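Local coordinates for beta-galactosidase/beta-glucuronidase (Faecalibacterium prausnitzii L2-6, PDB 6MVF), which binds flavin mononucleotide and, as a glycoside hydrolase family 2 member, probably hydrolyses beta-glucuronide linkages, at residues L609-K614 / N636-V641; T596-Y601 / F627-D632; M580-G585 / V645-T650. One frame throughout, in Å; residues are numbered along the deposited sequence.

Contact 1 of 3, residues L609-K614 / N636-V641; sequences LYCNGK and NVLMAV
Tyr610 turns its CG anti to the carbonyl carbon (chi1 -66°), while Met639 is extended as far as its sulfur and bends at chi3 (67°); paired on one face of the sheet, the two side chains run side by side in the same direction, with Met639 CE 3.7 Å from Tyr610 CD1. Val641 CG2 meets the edge of the same ring at CE1, 3.8 Å away. Beneath them Tyr610 and Met639 form an antiparallel hydrogen-bonded pair, Met639 N lying 3.0 Å from Tyr610 O. The other face carries Leu609 and Cys611: Leu609 CD1 rests on Ala640 CB at 3.9 Å, and Cys611 SG comes within 4.1 Å of Leu638 CD1, in an interior shared with Phe627 and Val629. Where the strand ends, Asn612 grips Val637 twice. Its N donates to Val637 O (2.9 Å), and its OD1 receives Val637 N at 2.8 Å in an almost straight bond (173°), though the donor stands above the amide plane. Asn612 ND2 probably bonds Asp632 OD2, which would help to set the amide's rotation. A water joins Gly613 N to Val637 O. Cys611 to Lys614 form a type I' turn, characteristic of a two-residue beta hairpin, here beside strand 635-641 of a five-stranded beta sheet.

Contact 2 of 3, residues T596-Y601 / F627-D632; sequences TEVKVY and FDVALD
Thr596 and Val629 face each other as a hydrogen-bonded pair in an antiparallel beta sheet, the three-stranded layer of a beta sandwich in which strand 596-602 lies between 581-583 and 624-629. Each residue gives its N-H and its carbonyl to the other: Thr596 N donates to Val629 O, and Val629 N to Thr596 O, each at 2.9 Å. Two residues on, Val598 and Phe627 repeat the pattern. Val598 N donates to Phe627 O at 2.9 Å, and Phe627 N to Val598 O at 3.1 Å. Between these pairs, Glu597 and Asp628 are a non-hydrogen-bonded pair; Glu597 CA makes a CA-H...O contact with Phe627 O, and the O of Glu597 is taken by Arg591 NH1. The same guanidinium nitrogen bonds Thr596 OG1. With that hydroxyl anti to the backbone N (chi1 -179°), the methyl CG2 is left to pack on Leu631 CD1 at 3.6 Å. Glu597 lies on the exposed face, its OE1 in a long salt bridge with Lys599 NZ, and that ammonium has a second partner in Glu515. The face of Val598, Phe627 and Val629 is mainly apolar: Val598 CG2 meets Val629 CG2 at 3.6 Å, and Leu609 of strand 606-611 covers both valines and Phe627. The Phe627 ring brings its edge to the carbonyl of its own pairing partner, so that CD1 sits in plane with Val598 O, 3.6 Å away.

Contact 3 of 3, residues M580-G585 / V645-T650; sequences MVHIAG and VKDSIT
Polar contact between Ile583 and Asp647 rests on one nearly straight hydrogen bond: Ile583 N donates to Asp647 OD2 at 2.8 Å (172°), using the anti lone pair of that oxygen. Asp647 gets there with CG anti to its backbone N (chi1 -166°), which carries the carboxylate across to strand 581-583. The other oxygen, OD1, takes a weak bond from Ser648 N at 2.8 Å. A water lies 3.0 Å from Asp647 OD2 and also close to Ile583 O. Cutting Asp647 back to an alanine would probably leave the buried Ile583 N without its acceptor and open a gap between the two strands. No backbone-to-backbone hydrogen bond joins the segments: they run nearly parallel, 16° apart, on strands of the two different sheets of a beta sandwich, so that side chains fill the space between. Apolar packing lies on either side of the carboxylate. Val581 CG1 and Val645 CG2, from side chains that slide past each other in opposite directions, meet at 3.7 Å; farther along, Ile583 CG2 and Ile649 CD1 are 3.6 Å apart. Interactions with the second subunit come from strand 646-654: Lys646 forms a salt bridge with Asp242 of that subunit, and Ser648 OG hydrogen-bonds Tyr239 O there.

How the contacts relate
Contacts 1 and 2 are strand pairings within the two separate layers of one sandwich, whereas contact 3 bridges the layers. Strand 646-654 of contact 3 neighbours strand 635-641 of contact 1, and strand 581-583 neighbours strand 596-602 of contact 2. Backbone bonds accordingly dominate contacts 1 and 2, while a single carboxylate and branched apolar side chains carry contact 3. Contacts 2 and 3 are largely buried; contact 1 is only partly so, and its outer face, like contact 3, reaches the second subunit. Contacts 1 and 2 meet through the packing of Leu609 on Phe627 and, at the turn, through the salt bridge of Lys614 with Asp632.

Contact 1 of 3, residues L609-K614 / N636-V641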
ATOM      1  N   LEU A 609      31.203  28.894  14.709  1.00 33.46           N
ATOM      2  CA  LEU A 609      31.487  27.675  15.451  1.00 30.99           C
ATOM      3  C   LEU A 609      31.389  27.918  16.953  1.00 33.28           C
ATOM      4  O   LEU A 609      31.826  28.954  17.459  1.00 32.69           O
ATOM      5  CB  LEU A 609      32.878  27.138  15.109  1.00 29.76           C
ATOM      6  CG  LEU A 609      33.101  25.718  15.642  1.00 36.08           C
ATOM      7  CD1 LEU A 609      32.033  24.721  15.088  1.00 24.86           C
ATOM      8  CD2 LEU A 609      34.520  25.259  15.342  1.00 32.33           C
ATOM      9  N   TYR A 610      30.827  26.951  17.666  1.00 33.25           N
ATOM     10  CA  TYR A 610      30.739  27.009  19.115  1.00 33.81           C
ATOM     11  C   TYR A 610      31.360  25.768  19.737  1.00 33.57           C
ATOM     12  O   TYR A 610      31.255  24.661  19.195  1.00 34.58           O
ATOM     13  CB  TYR A 610      29.291  27.121  19.592  1.00 33.17           C
ATOM     14  CG  TYR A 610      28.610  28.400  19.219  1.00 29.44           C
ATOM     15  CD1 TYR A 610      27.812  28.480  18.076  1.00 32.40           C
ATOM     16  CD2 TYR A 610      28.743  29.528  20.017  1.00 33.94           C
ATOM     17  CE1 TYR A 610      27.177  29.654  17.729  1.00 29.66           C
ATOM     18  CE2 TYR A 610      28.114  30.714  19.679  1.00 37.40           C
ATOM     19  CZ  TYR A 610      27.333  30.768  18.533  1.00 34.11           C
ATOM     20  OH  TYR A 610      26.707  31.940  18.216  1.00 35.68           O
ATOM     21  N   CYS A 611      31.984  25.966  20.897  1.00 29.27           N
ATOM     22  CA  CYS A 611      32.609  24.893  21.660  1.00 31.99           C
ATOM     23  C   CYS A 611      32.109  24.987  23.098  1.00 35.18           C
ATOM     24  O   CYS A 611      32.449  25.935  23.813  1.00 33.41           O
ATOM     25  CB  CYS A 611      34.128  24.994  21.600  1.00 27.58           C
ATOM     26  SG  CYS A 611      34.955  23.502  22.160  1.00 36.61           S
ATOM     27  N   ASN A 612      31.290  24.015  23.509  1.00 39.80           N
ATOM     28  CA  ASN A 612      30.597  24.031  24.799  1.00 38.03           C
ATOM     29  C   ASN A 612      29.910  25.373  25.044  1.00 38.77           C
ATOM     30  O   ASN A 612      30.001  25.959  26.126  1.00 34.11           O
ATOM     31  CB  ASN A 612      31.550  23.680  25.941  1.00 33.54           C
ATOM     32  CG  ASN A 612      32.013  22.238  25.877  1.00 39.55           C
ATOM     33  OD1 ASN A 612      31.284  21.360  25.381  1.00 32.87           O
ATOM     34  ND2 ASN A 612      33.231  21.981  26.368  1.00 32.38           N
ATOM     35  N   GLY A 613      29.224  25.864  24.005  1.00 31.64           N
ATOM     36  CA  GLY A 613      28.456  27.087  24.082  1.00 32.18           C
ATOM     37  C   GLY A 613      29.234  28.375  23.906  1.00 35.64           C
ATOM     38  O   GLY A 613      28.615  29.432  23.731  1.00 37.59           O
ATOM     39  N   LYS A 614      30.558  28.337  23.954  1.00 32.79           N
ATOM     40  CA  LYS A 614      31.362  29.534  23.753  1.00 36.55           C
ATOM     41  C   LYS A 614      31.720  29.669  22.273  1.00 37.22           C
ATOM     42  O   LYS A 614      32.138  28.696  21.634  1.00 32.02           O
ATOM     43  CB  LYS A 614      32.625  29.473  24.616  1.00 34.03           C
ATOM     44  CG  LYS A 614      32.342  29.123  26.079  1.00 37.76           C
ATOM     45  CD  LYS A 614      33.621  28.794  26.846  1.00 52.55           C
ATOM     46  CE  LYS A 614      33.786  27.276  27.077  1.00 55.26           C
ATOM     47  NZ  LYS A 614      35.067  26.940  27.783  1.00 59.15           N
ATOM     48  N   ASN A 636      33.543  17.765  24.464  1.00 35.56           N
ATOM     49  CA  ASN A 636      33.288  19.074  23.873  1.00 30.77           C
ATOM     50  C   ASN A 636      32.142  18.964  22.892  1.00 30.57           C
ATOM     51  O   ASN A 636      32.181  18.128  21.987  1.00 34.04           O
ATOM     52  CB  ASN A 636      34.518  19.617  23.140  1.00 32.36           C
ATOM     53  CG  ASN A 636      35.696  19.867  24.069  1.00 35.54           C
ATOM     54  OD1 ASN A 636      35.926  20.992  24.516  1.00 39.06           O
ATOM     55  ND2 ASN A 636      36.445  18.819  24.359  1.00 33.28           N
ATOM     56  N   VAL A 637      31.143  19.816  23.053  1.00 32.19           N
ATOM     57  CA  VAL A 637      30.085  19.957  22.065  1.00 29.31           C
ATOM     58  C   VAL A 637      30.549  20.964  21.017  1.00 29.66           C
ATOM     59  O   VAL A 637      30.796  22.130  21.338  1.00 35.73           O
ATOM     60  CB  VAL A 637      28.770  20.407  22.720  1.00 29.10           C
ATOM     61  CG1 VAL A 637      27.748  20.811  21.650  1.00 26.96           C
ATOM     62  CG2 VAL A 637      28.228  19.311  23.601  1.00 26.45           C
ATOM     63  N   LEU A 638      30.674  20.524  19.767  1.00 30.34           N
ATOM     64  CA  LEU A 638      30.979  21.419  18.658  1.00 27.39           C
ATOM     65  C   LEU A 638      29.691  21.663  17.883  1.00 29.38           C
ATOM     66  O   LEU A 638      29.062  20.719  17.388  1.00 21.89           O
ATOM     67  CB  LEU A 638      32.073  20.855  17.751  1.00 31.32           C
ATOM     68  CG  LEU A 638      33.549  20.932  18.197  1.00 27.26           C
ATOM     69  CD1 LEU A 638      33.986  22.358  18.385  1.00 28.77           C
ATOM     70  CD2 LEU A 638      33.771  20.159  19.471  1.00 29.45           C
ATOM     71  N   MET A 639      29.279  22.925  17.818  1.00 28.68           N
ATOM     72  CA  MET A 639      28.081  23.308  17.092  1.00 28.42           C
ATOM     73  C   MET A 639      28.433  24.354  16.047  1.00 29.86           C
ATOM     74  O   MET A 639      28.974  25.413  16.381  1.00 30.03           O
ATOM     75  CB  MET A 639      27.001  23.841  18.036  1.00 29.04           C
ATOM     76  CG  MET A 639      25.736  24.195  17.272  1.00 31.93           C
ATOM     77  SD  MET A 639      24.400  24.701  18.333  1.00 41.98           S
ATOM     78  CE  MET A 639      25.010  26.245  19.001  1.00 32.67           C
ATOM     79  N   ALA A 640      28.127  24.055  14.788  1.00 29.14           N
ATOM     80  CA  ALA A 640      28.332  24.987  13.688  1.00 28.82           C
ATOM     81  C   ALA A 640      26.976  25.524  13.251  1.00 34.57           C
ATOM     82  O   ALA A 640      26.058  24.747  12.963  1.00 33.57           O
ATOM     83  CB  ALA A 640      29.071  24.331  12.525  1.00 22.97           C
ATOM     84  N   VAL A 641      26.851  26.852  13.241  1.00 30.81           N
ATOM     85  CA  VAL A 641      25.629  27.559  12.890  1.00 32.03           C
ATOM     86  C   VAL A 641      25.874  28.251  11.557  1.00 36.38           C
ATOM     87  O   VAL A 641      26.648  29.212  11.473  1.00 34.58           O
ATOM     88  CB  VAL A 641      25.224  28.572  13.967  1.00 31.28           C
ATOM     89  CG1 VAL A 641      24.003  29.346  13.517  1.00 29.19           C
ATOM     90  CG2 VAL A 641      24.951  27.864  15.280  1.00 32.95           C
TER
HETATM   91  O   HOH W   1      28.841  24.343  21.645  1.00 27.91           O

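Contact 2 of 3, residues T596-Y601 / F627-D632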
ATOM      1  N   THR A 596      43.081  21.907  18.016  1.00 40.98           N
ATOM      2  CA  THR A 596      42.798  21.008  16.909  1.00 36.98           C
ATOM      3  C   THR A 596      41.986  21.765  15.867  1.00 32.45           C
ATOM      4  O   THR A 596      41.234  22.690  16.194  1.00 33.47           O
ATOM      5  CB  THR A 596      42.056  19.742  17.394  1.00 35.38           C
ATOM      6  OG1 THR A 596      41.822  18.865  16.290  1.00 33.40           O
ATOM      7  CG2 THR A 596      40.725  20.104  18.059  1.00 33.57           C
ATOM      8  N   GLU A 597      42.149  21.387  14.604  1.00 33.18           N
ATOM      9  CA  GLU A 597      41.381  22.012  13.532  1.00 37.69           C
ATOM     10  C   GLU A 597      40.022  21.329  13.383  1.00 38.17           C
ATOM     11  O   GLU A 597      39.943  20.112  13.152  1.00 33.22           O
ATOM     12  CB  GLU A 597      42.126  21.981  12.204  1.00 30.46           C
ATOM     13  CG  GLU A 597      41.235  22.419  11.035  1.00 39.93           C
ATOM     14  CD  GLU A 597      41.958  22.428   9.686  1.00 45.46           C
ATOM     15  OE1 GLU A 597      41.602  21.592   8.822  1.00 45.74           O
ATOM     16  OE2 GLU A 597      42.879  23.263   9.500  1.00 37.81           O
ATOM     17  N   VAL A 598      38.960  22.120  13.502  1.00 31.17           N
ATOM     18  CA  VAL A 598      37.592  21.666  13.284  1.00 36.42           C
ATOM     19  C   VAL A 598      37.141  22.237  11.947  1.00 31.33           C
ATOM     20  O   VAL A 598      36.965  23.451  11.810  1.00 32.21           O
ATOM     21  CB  VAL A 598      36.658  22.099  14.420  1.00 28.68           C
ATOM     22  CG1 VAL A 598      35.253  21.729  14.097  1.00 22.14           C
ATOM     23  CG2 VAL A 598      37.107  21.480  15.755  1.00 27.20           C
ATOM     24  N   LYS A 599      36.971  21.379  10.954  1.00 29.22           N
ATOM     25  CA  LYS A 599      36.622  21.840   9.621  1.00 30.86           C
ATOM     26  C   LYS A 599      35.120  21.726   9.405  1.00 31.23           C
ATOM     27  O   LYS A 599      34.497  20.755   9.841  1.00 28.37           O
ATOM     28  CB  LYS A 599      37.367  21.033   8.569  1.00 33.49           C
ATOM     29  CG  LYS A 599      37.515  21.742   7.248  1.00 36.94           C
ATOM     30  CD  LYS A 599      38.030  20.783   6.207  1.00 39.00           C
ATOM     31  CE  LYS A 599      39.125  19.899   6.751  1.00 28.86           C
ATOM     32  NZ  LYS A 599      40.174  19.741   5.706  1.00 35.19           N
ATOM     33  N   VAL A 600      34.539  22.736   8.750  1.00 28.73           N
ATOM     34  CA  VAL A 600      33.120  22.750   8.409  1.00 32.01           C
ATOM     35  C   VAL A 600      32.958  22.933   6.901  1.00 31.77           C
ATOM     36  O   VAL A 600      33.621  23.773   6.280  1.00 27.83           O
ATOM     37  CB  VAL A 600      32.338  23.840   9.176  1.00 27.20           C
ATOM     38  CG1 VAL A 600      30.888  23.780   8.801  1.00 22.94           C
ATOM     39  CG2 VAL A 600      32.481  23.657  10.663  1.00 23.85           C
ATOM     40  N   TYR A 601      32.072  22.130   6.318  1.00 33.01           N
ATOM     41  CA  TYR A 601      31.611  22.289   4.946  1.00 29.05           C
ATOM     42  C   TYR A 601      30.191  22.843   4.951  1.00 33.39           C
ATOM     43  O   TYR A 601      29.351  22.405   5.743  1.00 30.56           O
ATOM     44  CB  TYR A 601      31.633  20.952   4.212  1.00 28.35           C
ATOM     45  CG  TYR A 601      32.969  20.268   4.256  1.00 30.19           C
ATOM     46  CD1 TYR A 601      34.135  20.982   4.015  1.00 34.51           C
ATOM     47  CD2 TYR A 601      33.073  18.915   4.547  1.00 32.54           C
ATOM     48  CE1 TYR A 601      35.365  20.371   4.037  1.00 33.40           C
ATOM     49  CE2 TYR A 601      34.314  18.287   4.585  1.00 32.73           C
ATOM     50  CZ  TYR A 601      35.453  19.032   4.325  1.00 37.90           C
ATOM     51  OH  TYR A 601      36.695  18.444   4.342  1.00 39.80           O
ATOM     52  N   PHE A 627      38.561  26.099  11.536  1.00 31.97           N
ATOM     53  CA  PHE A 627      38.656  26.788  12.819  1.00 34.31           C
ATOM     54  C   PHE A 627      39.715  26.113  13.679  1.00 35.74           C
ATOM     55  O   PHE A 627      39.828  24.881  13.692  1.00 38.14           O
ATOM     56  CB  PHE A 627      37.315  26.772  13.576  1.00 32.07           C
ATOM     57  CG  PHE A 627      36.177  27.403  12.834  1.00 30.99           C
ATOM     58  CD1 PHE A 627      35.490  26.690  11.853  1.00 30.47           C
ATOM     59  CD2 PHE A 627      35.777  28.702  13.128  1.00 26.16           C
ATOM     60  CE1 PHE A 627      34.427  27.254  11.170  1.00 28.81           C
ATOM     61  CE2 PHE A 627      34.710  29.283  12.450  1.00 28.83           C
ATOM     62  CZ  PHE A 627      34.029  28.552  11.472  1.00 31.27           C
ATOM     63  N   ASP A 628      40.500  26.909  14.390  1.00 35.59           N
ATOM     64  CA  ASP A 628      41.453  26.377  15.355  1.00 38.48           C
ATOM     65  C   ASP A 628      40.803  26.443  16.722  1.00 35.41           C
ATOM     66  O   ASP A 628      40.486  27.535  17.207  1.00 36.55           O
ATOM     67  CB  ASP A 628      42.767  27.155  15.347  1.00 39.31           C
ATOM     68  CG  ASP A 628      43.787  26.550  14.406  1.00 62.65           C
ATOM     69  OD1 ASP A 628      44.181  25.377  14.648  1.00 63.36           O
ATOM     70  OD2 ASP A 628      44.172  27.237  13.420  1.00 62.11           O
ATOM     71  N   VAL A 629      40.595  25.287  17.337  1.00 31.20           N
ATOM     72  CA  VAL A 629      39.782  25.201  18.545  1.00 35.68           C
ATOM     73  C   VAL A 629      40.632  24.670  19.686  1.00 30.63           C
ATOM     74  O   VAL A 629      41.265  23.617  19.558  1.00 34.36           O
ATOM     75  CB  VAL A 629      38.541  24.317  18.327  1.00 37.74           C
ATOM     76  CG1 VAL A 629      37.683  24.300  19.605  1.00 35.49           C
ATOM     77  CG2 VAL A 629      37.739  24.786  17.070  1.00 26.63           C
ATOM     78  N   ALA A 630      40.646  25.405  20.796  1.00 35.14           N
ATOM     79  CA  ALA A 630      41.217  24.921  22.057  1.00 36.43           C
ATOM     80  C   ALA A 630      40.120  24.172  22.795  1.00 35.46           C
ATOM     81  O   ALA A 630      39.309  24.761  23.510  1.00 32.67           O
ATOM     82  CB  ALA A 630      41.756  26.066  22.902  1.00 31.39           C
ATOM     83  N   LEU A 631      40.092  22.855  22.605  1.00 36.26           N
ATOM     84  CA  LEU A 631      39.125  22.025  23.296  1.00 28.87           C
ATOM     85  C   LEU A 631      39.304  22.153  24.802  1.00 33.21           C
ATOM     86  O   LEU A 631      40.427  22.273  25.303  1.00 41.77           O
ATOM     87  CB  LEU A 631      39.285  20.568  22.862  1.00 31.60           C
ATOM     88  CG  LEU A 631      39.047  20.262  21.385  1.00 26.20           C
ATOM     89  CD1 LEU A 631      39.392  18.826  21.126  1.00 33.56           C
ATOM     90  CD2 LEU A 631      37.597  20.542  20.963  1.00 31.79           C
ATOM     91  N   ASP A 632      38.180  22.171  25.518  1.00 38.81           N
ATOM     92  CA  ASP A 632      38.178  22.001  26.964  1.00 31.21           C
ATOM     93  C   ASP A 632      38.586  20.578  27.329  1.00 38.01           C
ATOM     94  O   ASP A 632      38.461  19.640  26.537  1.00 35.78           O
ATOM     95  CB  ASP A 632      36.799  22.276  27.544  1.00 30.59           C
ATOM     96  CG  ASP A 632      36.382  23.704  27.385  1.00 46.53           C
ATOM     97  OD1 ASP A 632      37.275  24.553  27.143  1.00 48.26           O
ATOM     98  OD2 ASP A 632      35.163  23.974  27.513  1.00 48.42           O
TER

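Contact 3 of 3, residues M580-G585 / V645-T650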
ATOM      1  N   MET A 580      22.813  23.291   3.805  1.00 25.52           N
ATOM      2  CA  MET A 580      23.415  22.261   4.638  1.00 24.45           C
ATOM      3  C   MET A 580      24.657  22.828   5.317  1.00 28.38           C
ATOM      4  O   MET A 580      25.278  23.784   4.840  1.00 27.91           O
ATOM      5  CB  MET A 580      23.744  20.987   3.824  1.00 23.30           C
ATOM      6  CG  MET A 580      24.641  21.195   2.579  1.00 26.12           C
ATOM      7  SD  MET A 580      26.389  21.463   2.996  1.00 31.85           S
ATOM      8  CE  MET A 580      26.943  19.845   3.543  1.00 26.66           C
ATOM      9  N   VAL A 581      25.003  22.228   6.450  1.00 31.48           N
ATOM     10  CA  VAL A 581      26.223  22.568   7.172  1.00 28.03           C
ATOM     11  C   VAL A 581      26.701  21.308   7.883  1.00 28.90           C
ATOM     12  O   VAL A 581      25.919  20.634   8.563  1.00 30.34           O
ATOM     13  CB  VAL A 581      26.016  23.750   8.145  1.00 27.84           C
ATOM     14  CG1 VAL A 581      25.065  23.394   9.261  1.00 25.44           C
ATOM     15  CG2 VAL A 581      27.356  24.207   8.707  1.00 32.30           C
ATOM     16  N   HIS A 582      27.987  20.984   7.709  1.00 28.17           N
ATOM     17  CA  HIS A 582      28.547  19.702   8.132  1.00 29.32           C
ATOM     18  C   HIS A 582      29.905  19.912   8.775  1.00 29.60           C
ATOM     19  O   HIS A 582      30.811  20.482   8.150  1.00 26.71           O
ATOM     20  CB  HIS A 582      28.685  18.735   6.958  1.00 29.20           C
ATOM     21  CG  HIS A 582      29.193  17.385   7.354  1.00 35.20           C
ATOM     22  ND1 HIS A 582      30.534  17.055   7.329  1.00 37.97           N
ATOM     23  CD2 HIS A 582      28.541  16.281   7.785  1.00 30.34           C
ATOM     24  CE1 HIS A 582      30.684  15.805   7.723  1.00 31.98           C
ATOM     25  NE2 HIS A 582      29.490  15.311   8.000  1.00 32.46           N
ATOM     26  N   ILE A 583      30.038  19.446  10.014  1.00 26.84           N
ATOM     27  CA  ILE A 583      31.317  19.427  10.710  1.00 26.08           C
ATOM     28  C   ILE A 583      32.036  18.124  10.379  1.00 32.10           C
ATOM     29  O   ILE A 583      31.537  17.028  10.673  1.00 28.53           O
ATOM     30  CB  ILE A 583      31.146  19.593  12.227  1.00 29.07           C
ATOM     31  CG1 ILE A 583      30.393  20.895  12.547  1.00 23.36           C
ATOM     32  CG2 ILE A 583      32.527  19.606  12.877  1.00 22.57           C
ATOM     33  CD1 ILE A 583      29.872  20.979  13.960  1.00 22.49           C
ATOM     34  N   ALA A 584      33.205  18.250   9.753  1.00 28.62           N
ATOM     35  CA  ALA A 584      34.035  17.120   9.380  1.00 27.08           C
ATOM     36  C   ALA A 584      34.754  16.547  10.600  1.00 36.47           C
ATOM     37  O   ALA A 584      34.921  17.212  11.630  1.00 36.21           O
ATOM     38  CB  ALA A 584      35.056  17.542   8.329  1.00 24.79           C
ATOM     39  N   GLY A 585      35.165  15.285  10.477  1.00 36.91           N
ATOM     40  CA  GLY A 585      36.029  14.660  11.454  1.00 31.19           C
ATOM     41  C   GLY A 585      35.357  14.055  12.667  1.00 37.21           C
ATOM     42  O   GLY A 585      36.045  13.825  13.671  1.00 30.04           O
ATOM     43  N   VAL A 645      20.553  26.420   9.121  1.00 36.16           N
ATOM     44  CA  VAL A 645      20.893  25.040   9.430  1.00 35.97           C
ATOM     45  C   VAL A 645      21.978  25.043  10.490  1.00 36.52           C
ATOM     46  O   VAL A 645      22.750  25.998  10.612  1.00 34.70           O
ATOM     47  CB  VAL A 645      21.348  24.262   8.178  1.00 31.06           C
ATOM     48  CG1 VAL A 645      20.161  23.978   7.312  1.00 32.33           C
ATOM     49  CG2 VAL A 645      22.386  25.062   7.402  1.00 31.32           C
ATOM     50  N   LYS A 646      22.020  23.974  11.274  1.00 32.29           N
ATOM     51  CA  LYS A 646      23.007  23.821  12.326  1.00 27.58           C
ATOM     52  C   LYS A 646      23.537  22.399  12.294  1.00 31.67           C
ATOM     53  O   LYS A 646      22.895  21.483  11.771  1.00 28.02           O
ATOM     54  CB  LYS A 646      22.425  24.145  13.707  1.00 32.39           C
ATOM     55  CG  LYS A 646      21.998  25.582  13.839  1.00 32.01           C
ATOM     56  CD  LYS A 646      21.323  25.863  15.168  1.00 30.38           C
ATOM     57  CE  LYS A 646      20.905  27.321  15.210  1.00 26.72           C
ATOM     58  NZ  LYS A 646      19.914  27.620  16.252  1.00 34.15           N
ATOM     59  N   ASP A 647      24.744  22.228  12.833  1.00 32.63           N
ATOM     60  CA  ASP A 647      25.303  20.901  13.017  1.00 30.60           C
ATOM     61  C   ASP A 647      25.952  20.822  14.390  1.00 31.67           C
ATOM     62  O   ASP A 647      26.364  21.838  14.950  1.00 29.72           O
ATOM     63  CB  ASP A 647      26.316  20.543  11.923  1.00 34.45           C
ATOM     64  CG  ASP A 647      26.642  19.043  11.899  1.00 42.45           C
ATOM     65  OD1 ASP A 647      25.851  18.227  12.470  1.00 42.15           O
ATOM     66  OD2 ASP A 647      27.694  18.691  11.320  1.00 37.19           O
ATOM     67  N   SER A 648      26.032  19.605  14.928  1.00 27.30           N
ATOM     68  CA  SER A 648      26.541  19.392  16.275  1.00 29.78           C
ATOM     69  C   SER A 648      27.192  18.019  16.373  1.00 32.23           C
ATOM     70  O   SER A 648      26.601  17.010  15.976  1.00 28.24           O
ATOM     71  CB  SER A 648      25.423  19.519  17.322  1.00 28.77           C
ATOM     72  OG  SER A 648      25.800  18.914  18.556  1.00 28.60           O
ATOM     73  N   ILE A 649      28.421  17.986  16.884  1.00 22.88           N
ATOM     74  CA  ILE A 649      29.102  16.740  17.184  1.00 26.51           C
ATOM     75  C   ILE A 649      29.780  16.875  18.545  1.00 30.12           C
ATOM     76  O   ILE A 649      29.883  17.962  19.117  1.00 28.14           O
ATOM     77  CB  ILE A 649      30.120  16.351  16.096  1.00 25.02           C
ATOM     78  CG1 ILE A 649      31.426  17.119  16.279  1.00 21.24           C
ATOM     79  CG2 ILE A 649      29.542  16.602  14.698  1.00 28.30           C
ATOM     80  CD1 ILE A 649      32.424  16.828  15.192  1.00 24.77           C
ATOM     81  N   THR A 650      30.233  15.749  19.072  1.00 30.66           N
ATOM     82  CA  THR A 650      30.943  15.720  20.341  1.00 30.84           C
ATOM     83  C   THR A 650      32.343  15.175  20.112  1.00 28.52           C
ATOM     84  O   THR A 650      32.515  14.136  19.461  1.00 24.45           O
ATOM     85  CB  THR A 650      30.202  14.875  21.376  1.00 28.46           C
ATOM     86  OG1 THR A 650      28.889  15.413  21.574  1.00 25.74           O
ATOM     87  CG2 THR A 650      30.967  14.886  22.688  1.00 27.92           C
TER
HETATM   88  O   HOH W   2      28.869  15.972  11.105  1.00 30.32           O